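Local coordinates for protein probable acetyltransferase (Thermus thermophilus, PDB 3EXN) that binds acetyl coenzyme A and probably transfers its acetyl group to an acceptor substrate, as GCN5-related N-acetyltransferases do, at residues A15-T18 / P19-P23; S34-A37 / L38-M41; E57-P60 / R61-A64; E98-Q101 / G102-L105. All blocks are in the same frame, centred on the assembly; numbering follows the deposited sequence.

The four contacts follow one another along the chain; none nests in or crosses another, and each closes a short turn of continuous backbone. Interaction 1 turns the edge strand 13-16 into helix 22-30. Interaction 2 ends helix 33-38, and interaction 3 turns the chain after helix 46-57 into strand 62-69, the neighbour of strand 13-16 in the sheet. Here interactions 1 and 3 meet: N of V17 lies 3.1 Å from O of A64, a probable hydrogen bond. Interaction 4 shapes the loop between strand 89-96 and helix 105-115. Interactions 2 and 4 both touch acetyl-CoA and are joined by a probable hydrogen bond of 2.8 Å between OG of S34 and OE2 of E98.

Interaction 1: A15-T18 / P19-P23; sequences APVT and PKDAP
P16 meets D21 through a water: water 1 lies 3.0 Å from the carbonyl O of P16 and 2.9 Å from OD2 of D21. It has more acceptors near it than protons to give, and so may not serve both at all times. V17 comes next, with CG2 reaching obliquely across to the same carboxylate, 3.9 Å from OD2 of D21. The V17 side chain also packs on L53 of helix 46-57 and on A64 of strand 62-69.

T18 carries most of the contact. Its backbone N donates to OD2 of D21 over 2.9 Å, meeting the oxygen from above the carboxylate plane, and this bond ties the loop just after strand 13-16 to a residue three positions on. The turn marks the passage from the first strand of the acetyltransferase fold into its first helix, and a 3-10 segment at residues 19-21 leads into helix 22-30. N of D21 donates in return to O of T18 at 2.8 Å, so that the bond spans the start of the 3-10 segment.

The hydroxyl of T18 sits between its own N and carbonyl carbon (chi1 65°), which turns OG1 over the carboxylate; its bond to OD2 of D21, at 3.4 Å, is weak. OG1 also accepts a hydrogen bond of 3.1 Å from NZ of K20. The two side chains run alongside each other and point the same way; the lysine chain is extended to CE and bends only at its last torsion (chi4 -75°), which turns NZ toward OG1.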
loop_
_atom_site.group_PDB
_atom_site.type_symbol
_atom_site.label_atom_id
_atom_site.label_comp_id
_atom_site.label_asym_id
_atom_site.label_seq_id
_atom_site.Cartn_x
_atom_site.Cartn_y
_atom_site.Cartn_z
ATOM N N ALA A 15 6.972 9.828 -0.686
ATOM C CA ALA A 15 7.689 10.219 -1.913
ATOM C C ALA A 15 7.038 9.537 -3.134
ATOM O O ALA A 15 7.081 8.328 -3.274
ATOM C CB ALA A 15 9.191 9.804 -1.824
ATOM N N PRO A 16 6.485 10.315 -4.049
ATOM C CA PRO A 16 5.987 9.676 -5.271
ATOM C C PRO A 16 7.020 8.819 -5.977
ATOM O O PRO A 16 8.203 9.235 -6.118
ATOM C CB PRO A 16 5.587 10.862 -6.147
ATOM C CG PRO A 16 5.266 11.911 -5.191
ATOM C CD PRO A 16 6.315 11.775 -4.115
ATOM N N VAL A 17 6.590 7.609 -6.379
ATOM C CA VAL A 17 7.473 6.599 -6.971
ATOM C C VAL A 17 7.608 6.845 -8.496
ATOM O O VAL A 17 6.654 7.269 -9.161
ATOM C CB VAL A 17 6.982 5.163 -6.644
ATOM C CG1 VAL A 17 5.854 4.748 -7.579
ATOM C CG2 VAL A 17 8.137 4.130 -6.660
ATOM N N THR A 18 8.811 6.618 -9.015
ATOM C CA THR A 18 9.118 6.681 -10.444
ATOM C C THR A 18 9.960 5.433 -10.821
ATOM O O THR A 18 10.511 4.786 -9.949
ATOM C CB THR A 18 9.858 8.012 -10.812
ATOM O OG1 THR A 18 11.129 8.039 -10.165
ATOM C CG2 THR A 18 9.057 9.231 -10.376
ATOM N N PRO A 19 10.042 5.075 -12.132
ATOM C CA PRO A 19 10.810 3.898 -12.560
ATOM C C PRO A 19 12.259 3.869 -12.092
ATOM O O PRO A 19 12.729 2.800 -11.731
ATOM C CB PRO A 19 10.717 3.956 -14.097
ATOM C CG PRO A 19 9.313 4.592 -14.291
ATOM C CD PRO A 19 9.325 5.681 -13.263
ATOM N N LYS A 20 12.914 5.028 -11.979
ATOM C CA LYS A 20 14.280 5.043 -11.416
ATOM C C LYS A 20 14.360 4.580 -9.942
ATOM O O LYS A 20 15.424 4.171 -9.477
ATOM C CB LYS A 20 14.924 6.414 -11.562
ATOM C CG LYS A 20 14.367 7.464 -10.647
ATOM C CD LYS A 20 15.104 8.779 -10.815
ATOM C CE LYS A 20 14.521 9.807 -9.859
ATOM N NZ LYS A 20 13.179 10.306 -10.332
ATOM N N ASP A 21 13.233 4.583 -9.232
ATOM C CA ASP A 21 13.173 4.047 -7.867
ATOM C C ASP A 21 13.189 2.502 -7.758
ATOM O O ASP A 21 13.205 1.970 -6.621
ATOM C CB ASP A 21 11.956 4.634 -7.104
ATOM C CG ASP A 21 12.011 6.145 -6.944
ATOM O OD1 ASP A 21 13.105 6.705 -6.729
ATOM O OD2 ASP A 21 10.926 6.783 -7.003
ATOM N N ALA A 22 13.188 1.783 -8.914
ATOM C CA ALA A 22 13.037 0.322 -8.952
ATOM C C ALA A 22 13.968 -0.428 -8.003
ATOM O O ALA A 22 13.540 -1.289 -7.261
ATOM C CB ALA A 22 13.172 -0.216 -10.410
ATOM N N PRO A 23 15.244 -0.061 -7.976
ATOM C CA PRO A 23 16.145 -0.737 -7.040
ATOM C C PRO A 23 15.779 -0.582 -5.542
ATOM O O PRO A 23 15.938 -1.540 -4.773
ATOM C CB PRO A 23 17.495 -0.098 -7.355
ATOM C CG PRO A 23 17.356 0.379 -8.779
ATOM C CD PRO A 23 15.957 0.860 -8.874
HETATM O O HOH W 1 10.275 7.920 -4.440
#

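Interaction 2: S34-A37 / L38-M41; sequences SYFA and LIGM. With ACO (acetyl coenzyme *a), chain C.
This is a helix-end contact at the C terminus of helix 33-38, next to bound acetyl-CoA, in which the last turn packs against the residues that leave it. The ring of Y35 lies between I39 and the cofactor: CE2 approaches CD1 of I39 at 3.8 Å, while CD1 of Y35 comes within 3.4 Å of C6P in the pantetheine arm, on the opposite side of the ring plane. I39 reaches the tyrosine because its CG1 branch is turned between the backbone N and carbonyl carbon (chi1 63°), with CD1 stretched out beyond it. The F36 ring has CD2 of Y35 over its centre, 4.0 Å above the plane, and packs on L43 and P44.

The backbone closes in a Schellman motif. N of M41, a selenomethionine, reaches back to O of F36 over 3.0 Å, and N of G40 donates to O of A37, also 3.0 Å, from well above the carbonyl plane. G40 takes a positive phi of 75°, which turns the chain out of the helix. Just before these, regular helical bonds run from N of L38 to O of S34 and from N of I39 to O of Y35. The side chain of L38 touches N131, a residue that binds acetyl-CoA.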
loop_
_atom_site.group_PDB
_atom_site.type_symbol
_atom_site.label_atom_id
_atom_site.label_comp_id
_atom_site.label_asym_id
_atom_site.label_seq_id
_atom_site.Cartn_x
_atom_site.Cartn_y
_atom_site.Cartn_z
ATOM N N SER A 34 8.035 -12.245 4.509
ATOM C CA SER A 34 6.936 -12.945 5.149
ATOM C C SER A 34 5.634 -12.597 4.434
ATOM O O SER A 34 4.760 -13.458 4.284
ATOM C CB SER A 34 6.844 -12.677 6.676
ATOM O OG SER A 34 8.022 -13.056 7.399
ATOM N N TYR A 35 5.527 -11.378 3.918
ATOM C CA TYR A 35 4.336 -11.013 3.170
ATOM C C TYR A 35 4.149 -11.839 1.883
ATOM O O TYR A 35 3.069 -12.341 1.620
ATOM C CB TYR A 35 4.344 -9.534 2.826
ATOM C CG TYR A 35 3.227 -9.171 1.916
ATOM C CD1 TYR A 35 1.890 -9.265 2.343
ATOM C CD2 TYR A 35 3.471 -8.748 0.619
ATOM C CE1 TYR A 35 0.834 -8.957 1.462
ATOM C CE2 TYR A 35 2.427 -8.440 -0.242
ATOM C CZ TYR A 35 1.132 -8.528 0.184
ATOM O OH TYR A 35 0.139 -8.210 -0.725
ATOM N N PHE A 36 5.204 -11.980 1.093
ATOM C CA PHE A 36 5.144 -12.751 -0.148
ATOM C C PHE A 36 4.875 -14.244 0.077
ATOM O O PHE A 36 4.083 -14.836 -0.640
ATOM C CB PHE A 36 6.386 -12.490 -1.006
ATOM C CG PHE A 36 6.438 -11.081 -1.492
ATOM C CD1 PHE A 36 5.748 -10.699 -2.622
ATOM C CD2 PHE A 36 7.103 -10.115 -0.756
ATOM C CE1 PHE A 36 5.740 -9.379 -3.035
ATOM C CE2 PHE A 36 7.099 -8.825 -1.176
ATOM C CZ PHE A 36 6.407 -8.444 -2.296
ATOM N N ALA A 37 5.458 -14.806 1.128
ATOM C CA ALA A 37 5.187 -16.188 1.496
ATOM C C ALA A 37 3.717 -16.391 1.866
ATOM O O ALA A 37 3.078 -17.355 1.387
ATOM C CB ALA A 37 6.118 -16.643 2.640
ATOM N N LEU A 38 3.171 -15.476 2.659
ATOM C CA LEU A 38 1.769 -15.519 3.074
ATOM C C LEU A 38 0.745 -15.535 1.892
ATOM O O LEU A 38 -0.254 -16.247 1.953
ATOM C CB LEU A 38 1.476 -14.367 4.043
ATOM C CG LEU A 38 0.112 -14.442 4.718
ATOM C CD1 LEU A 38 0.262 -14.376 6.237
ATOM C CD2 LEU A 38 -0.763 -13.328 4.169
ATOM N N ILE A 39 1.015 -14.745 0.845
ATOM C CA ILE A 39 0.211 -14.729 -0.387
ATOM C C ILE A 39 0.595 -15.798 -1.443
ATOM O O ILE A 39 -0.011 -15.870 -2.522
ATOM C CB ILE A 39 0.153 -13.293 -1.010
ATOM C CG1 ILE A 39 1.542 -12.800 -1.429
ATOM C CG2 ILE A 39 -0.515 -12.339 -0.004
ATOM C CD1 ILE A 39 1.513 -11.456 -2.305
ATOM N N GLY A 40 1.599 -16.619 -1.130
ATOM C CA GLY A 40 1.983 -17.723 -1.979
ATOM C C GLY A 40 2.740 -17.367 -3.251
ATOM O O GLY A 40 2.511 -17.990 -4.283
HETATM N N MSE A 41 3.675 -16.409 -3.155
HETATM C CA MSE A 41 4.430 -15.864 -4.307
HETATM C C MSE A 41 5.928 -15.810 -3.998
HETATM O O MSE A 41 6.339 -15.610 -2.846
HETATM C CB MSE A 41 3.966 -14.419 -4.643
HETATM C CG MSE A 41 2.483 -14.245 -4.901
HETATM SE SE MSE A 41 1.842 -15.067 -6.546
HETATM C CE MSE A 41 3.272 -14.471 -7.717
HETATM O O5B ACO C . -0.739 -0.596 13.776
HETATM P P1A ACO C . 0.682 -0.114 13.086
HETATM O O1A ACO C . 1.802 -0.382 14.092
HETATM O O2A ACO C . 0.429 1.207 12.377
HETATM O O3A ACO C . 0.779 -1.248 11.921
HETATM P P2A ACO C . 2.033 -1.433 10.954
HETATM O O4A ACO C . 2.640 -2.785 11.342
HETATM O O5A ACO C . 2.975 -0.254 11.008
HETATM O O6A ACO C . 1.210 -1.525 9.531
HETATM C CBP ACO C . 0.545 -3.343 7.992
HETATM C CCP ACO C . 0.204 -2.514 9.244
HETATM C CDP ACO C . 0.531 -2.361 6.835
HETATM C CEP ACO C . -0.502 -4.420 7.724
HETATM C CAP ACO C . 1.950 -3.987 8.149
HETATM O OAP ACO C . 1.967 -4.921 9.261
HETATM C C9P ACO C . 2.397 -4.773 6.932
HETATM O O9P ACO C . 3.057 -4.258 6.041
HETATM N N8P ACO C . 2.061 -6.060 6.898
HETATM C C7P ACO C . 2.498 -6.980 5.830
HETATM C C6P ACO C . 1.983 -6.605 4.441
HETATM C C5P ACO C . 0.463 -6.541 4.418
HETATM O O5P ACO C . -0.244 -7.411 4.972
HETATM N N4P ACO C . -0.049 -5.483 3.770
HETATM C C3P ACO C . -1.477 -5.294 3.643
HETATM C C2P ACO C . -2.011 -5.928 2.383
HETATM S S1P ACO C . -3.776 -5.658 2.168
HETATM C C ACO C . -3.659 -4.075 1.576
HETATM O O ACO C . -2.572 -3.571 1.472
HETATM C CH3 ACO C . -4.906 -3.306 1.183
#

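Interaction 3: E57-P60 / R61-A64; sequences EVDP and RRRA
D59 meets R61 and R62 with the two oxygens of one carboxylate. With CG anti to the backbone N (chi1 -177°), the side chain folds forward over the turn. OD1 accepts from N of R61 at 3.0 Å, met from above the carboxylate plane, while OD2 lies 3.5 Å from CG of R62. The side chains of D59 and R62 cross at about a right angle, and the carboxylate and guanidinium planes stand 88° apart. Their charged ends are joined through water 2, which donates to OD2 of D59 (2.8 Å) and accepts from NH2 of R62 (2.9 Å). Each also has a charged partner on strand 72-81: K80 for D59 and D78 for R62. The arginine gets there by coiling, since its first three torsions all turn the same way.

The backbone beneath is a type I beta turn from D59 to R62, closed by N of R62 donating to O of D59 at 3.2 Å. The bond from N of R61 to OD1 makes D59 the head of an Asx turn as well, and the pair leads the chain from helix 46-57 into strand 62-69.

R63 holds the turn from the other end. A bend at chi2 followed by an extended chi3 brings NH2 back to the turn carbonyls, where it donates to O of P60 over 2.7 Å at an almost straight 176° and to O of R62 over 2.9 Å. Both acceptors lie in the guanidinium plane, which should fix its rotation. Water 3 adds a bridge, donating to O of D59 and to O of R62.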
loop_
_atom_site.group_PDB
_atom_site.type_symbol
_atom_site.label_atom_id
_atom_site.label_comp_id
_atom_site.label_asym_id
_atom_site.label_seq_id
_atom_site.Cartn_x
_atom_site.Cartn_y
_atom_site.Cartn_z
ATOM N N GLU A 57 3.285 4.426 -14.075
ATOM C CA GLU A 57 3.758 5.724 -14.573
ATOM C C GLU A 57 2.783 6.388 -15.527
ATOM O O GLU A 57 2.570 7.630 -15.458
ATOM C CB GLU A 57 5.144 5.580 -15.235
ATOM C CG GLU A 57 5.704 6.891 -15.738
ATOM C CD GLU A 57 7.125 6.791 -16.228
ATOM O OE1 GLU A 57 7.444 5.894 -17.051
ATOM O OE2 GLU A 57 7.912 7.652 -15.813
ATOM N N VAL A 58 2.178 5.596 -16.414
ATOM C CA VAL A 58 1.336 6.142 -17.476
ATOM C C VAL A 58 -0.148 6.262 -17.113
ATOM O O VAL A 58 -0.967 6.695 -17.940
ATOM C CB VAL A 58 1.486 5.328 -18.786
ATOM C CG1 VAL A 58 2.946 5.269 -19.179
ATOM C CG2 VAL A 58 0.908 3.908 -18.647
ATOM N N ASP A 59 -0.503 5.879 -15.889
ATOM C CA ASP A 59 -1.872 6.023 -15.390
ATOM C C ASP A 59 -1.991 7.277 -14.497
ATOM O O ASP A 59 -1.449 7.294 -13.384
ATOM C CB ASP A 59 -2.278 4.759 -14.645
ATOM C CG ASP A 59 -3.710 4.790 -14.148
ATOM O OD1 ASP A 59 -4.400 5.862 -14.239
ATOM O OD2 ASP A 59 -4.154 3.702 -13.691
ATOM N N PRO A 60 -2.695 8.337 -14.987
ATOM C CA PRO A 60 -2.775 9.620 -14.230
ATOM C C PRO A 60 -3.489 9.518 -12.894
ATOM O O PRO A 60 -3.395 10.436 -12.062
ATOM C CB PRO A 60 -3.558 10.550 -15.161
ATOM C CG PRO A 60 -4.251 9.629 -16.147
ATOM C CD PRO A 60 -3.534 8.350 -16.205
ATOM N N ARG A 61 -4.226 8.416 -12.713
ATOM C CA ARG A 61 -4.970 8.180 -11.497
ATOM C C ARG A 61 -4.337 7.228 -10.449
ATOM O O ARG A 61 -4.913 7.030 -9.383
ATOM C CB ARG A 61 -6.369 7.769 -11.858
ATOM C CG ARG A 61 -7.124 8.916 -12.509
ATOM C CD ARG A 61 -8.544 8.801 -12.199
ATOM N NE ARG A 61 -9.140 7.698 -12.926
ATOM C CZ ARG A 61 -9.523 7.753 -14.190
ATOM N NH1 ARG A 61 -10.081 6.672 -14.740
ATOM N NH2 ARG A 61 -9.351 8.877 -14.911
ATOM N N ARG A 62 -3.173 6.674 -10.734
ATOM C CA ARG A 62 -2.438 5.888 -9.741
ATOM C C ARG A 62 -1.739 6.866 -8.809
ATOM O O ARG A 62 -1.229 7.921 -9.229
ATOM C CB ARG A 62 -1.383 4.956 -10.384
ATOM C CG ARG A 62 -1.933 3.676 -11.029
ATOM C CD ARG A 62 -2.316 2.519 -10.060
ATOM N NE ARG A 62 -1.173 1.709 -9.548
ATOM C CZ ARG A 62 -0.563 0.729 -10.201
ATOM N NH1 ARG A 62 0.422 0.060 -9.604
ATOM N NH2 ARG A 62 -0.931 0.378 -11.445
ATOM N N ARG A 63 -1.764 6.528 -7.519
ATOM C CA ARG A 63 -1.073 7.285 -6.494
ATOM C C ARG A 63 -0.220 6.312 -5.695
ATOM O O ARG A 63 -0.743 5.594 -4.810
ATOM C CB ARG A 63 -2.040 8.008 -5.580
ATOM C CG ARG A 63 -2.829 9.162 -6.262
ATOM C CD ARG A 63 -1.976 10.373 -6.655
ATOM N NE ARG A 63 -2.796 11.418 -7.332
ATOM C CZ ARG A 63 -3.134 11.407 -8.624
ATOM N NH1 ARG A 63 -3.875 12.411 -9.134
ATOM N NH2 ARG A 63 -2.797 10.376 -9.408
ATOM N N ALA A 64 1.054 6.238 -6.054
ATOM C CA ALA A 64 1.962 5.290 -5.428
ATOM C C ALA A 64 3.182 6.007 -4.871
ATOM O O ALA A 64 3.698 6.950 -5.514
ATOM C CB ALA A 64 2.390 4.161 -6.440
HETATM O O HOH W 2 -3.064 1.165 -13.269
HETATM O O HOH W 3 -0.316 9.203 -11.459
#

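Interaction 4: E98-Q101 / G102-L105; sequences EDHQ and GRGL. With ACO (acetyl coenzyme *a), chain C.
The pyrophosphate-binding loop of the acetyl-CoA site is folded here, with H100 and R103 packed against each other on the side away from the cofactor. An edge of the imidazole stands over the centre of one guanidinium face: CD2 of H100 is 3.8 Å from NH1 of R103, and the two planes are 82° apart. The R103 chain, packed on L69, runs out straight at chi2 and bends at chi3 (-37°), which lays that face against CD2. The ring is steadied by a hydrogen bond from ND1 to OD1 of D99, itself salt-bridged to R97. CD1 of L105 packs against CB of H100.

On the cofactor side, backbone N-H groups do the binding. N of G102 donates to O4A of acetyl-CoA at 3.1 Å, and N of G104 to O1A on the other phosphate at 2.8 Å. Water 4 fills the turn, held by four bonds. It donates to O of H100 and, at 2.6 Å, to O5A of the cofactor. It accepts from N of R103 and N of L105. Q101 extends along the pantetheine, its NE2 3.4 Å from C9P while bonded to O of I96.

G102 and G104 both take positive phi, and G104 stands at the N-cap position of helix 105-115, whose N-terminal end would help offset the phosphate charge. The run from Q101 through G104 to G106 matches the Q/R-x-x-G-x-G/A motif of GNAT enzymes.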
loop_
_atom_site.group_PDB
_atom_site.type_symbol
_atom_site.label_atom_id
_atom_site.label_comp_id
_atom_site.label_asym_id
_atom_site.label_seq_id
_atom_site.Cartn_x
_atom_site.Cartn_y
_atom_site.Cartn_z
ATOM N N GLU A 98 9.600 -5.208 7.027
ATOM C CA GLU A 98 9.282 -6.125 8.091
ATOM C C GLU A 98 9.990 -5.734 9.396
ATOM O O GLU A 98 9.392 -5.830 10.476
ATOM C CB GLU A 98 9.653 -7.534 7.642
ATOM C CG GLU A 98 8.897 -8.626 8.305
ATOM C CD GLU A 98 9.100 -9.965 7.605
ATOM O OE1 GLU A 98 8.782 -10.106 6.407
ATOM O OE2 GLU A 98 9.542 -10.870 8.300
ATOM N N ASP A 99 11.227 -5.225 9.301
ATOM C CA ASP A 99 11.929 -4.729 10.490
ATOM C C ASP A 99 11.395 -3.433 11.116
ATOM O O ASP A 99 11.861 -3.055 12.189
ATOM C CB ASP A 99 13.444 -4.601 10.265
ATOM C CG ASP A 99 13.816 -3.639 9.148
ATOM O OD1 ASP A 99 12.938 -3.056 8.479
ATOM O OD2 ASP A 99 15.033 -3.504 8.904
ATOM N N HIS A 100 10.426 -2.772 10.474
ATOM C CA HIS A 100 9.839 -1.521 10.973
ATOM C C HIS A 100 8.352 -1.643 11.309
ATOM O O HIS A 100 7.676 -0.638 11.578
ATOM C CB HIS A 100 10.053 -0.404 9.927
ATOM C CG HIS A 100 11.441 0.153 9.917
ATOM N ND1 HIS A 100 12.465 -0.403 9.176
ATOM C CD2 HIS A 100 11.978 1.223 10.553
ATOM C CE1 HIS A 100 13.579 0.282 9.380
ATOM N NE2 HIS A 100 13.311 1.275 10.209
ATOM N N GLN A 101 7.837 -2.887 11.319
ATOM C CA GLN A 101 6.434 -3.126 11.628
ATOM C C GLN A 101 6.136 -2.938 13.128
ATOM O O GLN A 101 7.032 -2.996 13.973
ATOM C CB GLN A 101 5.967 -4.532 11.126
ATOM C CG GLN A 101 5.772 -4.632 9.599
ATOM C CD GLN A 101 5.513 -6.019 9.059
ATOM O OE1 GLN A 101 5.382 -6.982 9.818
ATOM N NE2 GLN A 101 5.433 -6.138 7.735
ATOM N N GLY A 102 4.869 -2.691 13.443
ATOM C CA GLY A 102 4.439 -2.565 14.841
ATOM C C GLY A 102 4.843 -1.292 15.611
ATOM O O GLY A 102 4.868 -1.302 16.852
ATOM N N ARG A 103 5.157 -0.210 14.893
ATOM C CA ARG A 103 5.601 1.052 15.499
ATOM C C ARG A 103 4.662 2.182 15.077
ATOM O O ARG A 103 4.985 3.342 15.236
ATOM C CB ARG A 103 7.021 1.432 15.067
ATOM C CG ARG A 103 8.019 0.283 15.027
ATOM C CD ARG A 103 9.466 0.779 14.875
ATOM N NE ARG A 103 9.570 1.948 13.987
ATOM C CZ ARG A 103 10.645 2.738 13.896
ATOM N NH1 ARG A 103 10.645 3.776 13.078
ATOM N NH2 ARG A 103 11.724 2.496 14.625
ATOM N N GLY A 104 3.510 1.840 14.531
ATOM C CA GLY A 104 2.548 2.834 14.090
ATOM C C GLY A 104 2.748 3.442 12.722
ATOM O O GLY A 104 1.983 4.353 12.346
ATOM N N LEU A 105 3.722 2.964 11.952
ATOM C CA LEU A 105 3.987 3.564 10.641
ATOM C C LEU A 105 2.879 3.297 9.591
ATOM O O LEU A 105 2.604 4.172 8.744
ATOM C CB LEU A 105 5.331 3.124 10.119
ATOM C CG LEU A 105 6.544 3.492 10.954
ATOM C CD1 LEU A 105 7.747 2.823 10.395
ATOM C CD2 LEU A 105 6.811 5.026 11.041
HETATM O O5B ACO C . -0.739 -0.596 13.776
HETATM P P1A ACO C . 0.682 -0.114 13.086
HETATM O O1A ACO C . 1.802 -0.382 14.092
HETATM O O2A ACO C . 0.429 1.207 12.377
HETATM O O3A ACO C . 0.779 -1.248 11.921
HETATM P P2A ACO C . 2.033 -1.433 10.954
HETATM O O4A ACO C . 2.640 -2.785 11.342
HETATM O O5A ACO C . 2.975 -0.254 11.008
HETATM O O6A ACO C . 1.210 -1.525 9.531
HETATM C CBP ACO C . 0.545 -3.343 7.992
HETATM C CCP ACO C . 0.204 -2.514 9.244
HETATM C CDP ACO C . 0.531 -2.361 6.835
HETATM C CEP ACO C . -0.502 -4.420 7.724
HETATM C CAP ACO C . 1.950 -3.987 8.149
HETATM O OAP ACO C . 1.967 -4.921 9.261
HETATM C C9P ACO C . 2.397 -4.773 6.932
HETATM O O9P ACO C . 3.057 -4.258 6.041
HETATM N N8P ACO C . 2.061 -6.060 6.898
HETATM C C7P ACO C . 2.498 -6.980 5.830
HETATM C C6P ACO C . 1.983 -6.605 4.441
HETATM C C5P ACO C . 0.463 -6.541 4.418
HETATM O O5P ACO C . -0.244 -7.411 4.972
HETATM N N4P ACO C . -0.049 -5.483 3.770
HETATM C C3P ACO C . -1.477 -5.294 3.643
HETATM C C2P ACO C . -2.011 -5.928 2.383
HETATM S S1P ACO C . -3.776 -5.658 2.168
HETATM C C ACO C . -3.659 -4.075 1.576
HETATM O O ACO C . -2.572 -3.571 1.472
HETATM C CH3 ACO C . -4.906 -3.306 1.183
HETATM O O HOH W 4 5.181 0.391 12.174
#